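Local coordinates for protein ElaA (Escherichia coli, PDB 5Z6N) that probably acts as an N-acetyltransferase of the GNAT type, transferring an acetyl group from acetyl coenzyme A to an amine, at residues B[26-31]-B[79-84]. Sequence-based numbering, arbitrary orientation.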
loop_
_atom_site.group_PDB
_atom_site.type_symbol
_atom_site.label_atom_id
_atom_site.label_comp_id
_atom_site.label_asym_id
_atom_site.label_seq_id
_atom_site.Cartn_x
_atom_site.Cartn_y
_atom_site.Cartn_z
ATOM N N ALA B 26 -0.547 -7.775 -1.470
ATOM C CA ALA B 26 -1.144 -9.045 -1.871
ATOM C C ALA B 26 -0.436 -10.240 -1.242
ATOM O O ALA B 26 -1.044 -11.302 -1.073
ATOM C CB ALA B 26 -1.124 -9.166 -3.393
ATOM N N VAL B 27 0.835 -10.090 -0.884
ATOM C CA VAL B 27 1.616 -11.217 -0.387
ATOM C C VAL B 27 1.833 -11.198 1.120
ATOM O O VAL B 27 1.660 -12.221 1.795
ATOM C CB VAL B 27 3.004 -11.251 -1.052
ATOM C CG1 VAL B 27 3.905 -12.233 -0.332
ATOM C CG2 VAL B 27 2.872 -11.615 -2.524
ATOM N N PHE B 28 2.222 -10.041 1.660
ATOM C CA PHE B 28 2.605 -9.966 3.065
ATOM C C PHE B 28 1.402 -9.586 3.920
ATOM O O PHE B 28 1.404 -9.879 5.120
ATOM C CB PHE B 28 3.734 -8.965 3.308
ATOM C CG PHE B 28 5.024 -9.334 2.640
ATOM C CD1 PHE B 28 5.624 -10.561 2.881
ATOM C CD2 PHE B 28 5.645 -8.449 1.780
ATOM C CE1 PHE B 28 6.813 -10.902 2.266
ATOM C CE2 PHE B 28 6.837 -8.780 1.169
ATOM C CZ PHE B 28 7.421 -10.011 1.409
ATOM N N VAL B 29 0.391 -8.944 3.353
ATOM C CA VAL B 29 -0.810 -8.583 4.093
ATOM C C VAL B 29 -1.931 -9.587 3.862
ATOM O O VAL B 29 -2.449 -10.181 4.808
ATOM C CB VAL B 29 -1.260 -7.150 3.734
ATOM C CG1 VAL B 29 -2.599 -6.840 4.381
ATOM C CG2 VAL B 29 -0.213 -6.140 4.176
ATOM N N VAL B 30 -2.303 -9.799 2.598
ATOM C CA VAL B 30 -3.482 -10.581 2.245
ATOM C C VAL B 30 -3.304 -12.090 2.340
ATOM O O VAL B 30 -4.061 -12.777 3.036
ATOM C CB VAL B 30 -3.925 -10.251 0.809
ATOM C CG1 VAL B 30 -5.171 -11.029 0.449
ATOM C CG2 VAL B 30 -4.177 -8.761 0.667
ATOM N N GLU B 31 -2.298 -12.612 1.634
ATOM C CA GLU B 31 -2.150 -14.057 1.497
ATOM C C GLU B 31 -1.496 -14.601 2.761
ATOM O O GLU B 31 -1.792 -15.724 3.189
ATOM C CB GLU B 31 -1.327 -14.401 0.254
ATOM C CG GLU B 31 -0.341 -15.553 0.401
ATOM C CD GLU B 31 0.567 -15.683 -0.806
ATOM O OE1 GLU B 31 0.992 -16.816 -1.110
ATOM O OE2 GLU B 31 0.848 -14.649 -1.445
ATOM N N ARG B 79 11.461 -7.541 1.972
ATOM C CA ARG B 79 10.268 -7.544 1.117
ATOM C C ARG B 79 10.427 -8.476 -0.085
ATOM O O ARG B 79 9.852 -8.237 -1.152
ATOM C CB ARG B 79 9.906 -6.128 0.651
ATOM C CG ARG B 79 9.600 -5.153 1.766
ATOM C CD ARG B 79 8.590 -5.732 2.740
ATOM N NE ARG B 79 7.718 -4.709 3.301
ATOM C CZ ARG B 79 7.997 -4.031 4.410
ATOM N NH1 ARG B 79 7.153 -3.119 4.863
ATOM N NH2 ARG B 79 9.133 -4.239 5.058
ATOM N N VAL B 80 11.186 -9.557 0.083
ATOM C CA VAL B 80 11.539 -10.431 -1.032
ATOM C C VAL B 80 10.300 -11.191 -1.491
ATOM O O VAL B 80 9.686 -11.929 -0.711
ATOM C CB VAL B 80 12.665 -11.391 -0.629
ATOM C CG1 VAL B 80 13.017 -12.322 -1.788
ATOM C CG2 VAL B 80 13.887 -10.599 -0.150
ATOM N N ILE B 81 9.927 -11.016 -2.762
ATOM C CA ILE B 81 8.695 -11.594 -3.291
ATOM C C ILE B 81 8.934 -12.231 -4.649
ATOM O O ILE B 81 9.675 -11.700 -5.484
ATOM C CB ILE B 81 7.565 -10.551 -3.423
ATOM C CG1 ILE B 81 7.322 -9.831 -2.100
ATOM C CG2 ILE B 81 6.289 -11.227 -3.885
ATOM C CD1 ILE B 81 6.286 -8.745 -2.199
ATOM N N VAL B 82 8.296 -13.380 -4.859
ATOM C CA VAL B 82 7.945 -13.894 -6.175
ATOM C C VAL B 82 6.434 -14.078 -6.196
ATOM O O VAL B 82 5.850 -14.567 -5.221
ATOM C CB VAL B 82 8.662 -15.222 -6.489
ATOM C CG1 VAL B 82 8.133 -15.813 -7.785
ATOM C CG2 VAL B 82 10.167 -15.017 -6.553
ATOM N N SER B 83 5.795 -13.664 -7.288
ATOM C CA SER B 83 4.348 -13.805 -7.391
ATOM C C SER B 83 3.971 -15.279 -7.506
ATOM O O SER B 83 4.634 -16.054 -8.201
ATOM C CB SER B 83 3.812 -13.011 -8.584
ATOM O OG SER B 83 4.115 -13.645 -9.811
ATOM N N GLU B 84 2.887 -15.661 -6.816
ATOM C CA GLU B 84 2.619 -17.076 -6.560
ATOM C C GLU B 84 2.389 -17.874 -7.833
ATOM O O GLU B 84 2.595 -19.094 -7.839
ATOM C CB GLU B 84 1.426 -17.239 -5.619
ATOM C CG GLU B 84 0.278 -16.276 -5.865
ATOM C CD GLU B 84 0.253 -15.151 -4.852
ATOM O OE1 GLU B 84 1.011 -14.171 -5.024
ATOM O OE2 GLU B 84 -0.518 -15.263 -3.877
#
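The C-terminal part of helix 14-31, segment 26-31, lies across strand 75-82 of the central GNAT sheet, with Val27 and Phe28 meeting Ile81. Local axes are nearly perpendicular (88°) and approach to 9.9 Å. Phe28 has CG anti to its carbonyl carbon (chi1 -64°), which turns the ring toward the strand. Phe28 CE2 lies 3.4 Å from Ile81 CD1, oblique to the ring, and 3.9 Å from Arg79 CD. Val80 O sits near the ring plane at its edge, 3.6 Å from Phe28 CZ. With an alanine here, a gap would probably open beside Ile81 CD1 and Arg79 CD would lose the ring. Val27 CG2 meets Ile81 CG2 tip to tip at 3.7 Å. In the GNAT fold this strand leads into the turn that in relatives holds the coenzyme A pyrophosphate. Just past the strand, Glu84 OE2 faces Glu31 OE2 at 2.9 Å, two acceptors without a hydrogen bond. Arg87 salt-bridges Glu31 OE1 and forms a long, weak ion pair with Glu84 OE1, which would partly offset the like charges if both acids are ionised. Arg79 carries its guanidinium beyond the ring to a salt bridge with Asp38. On the helix, Val29 packs against Val29 of the second subunit.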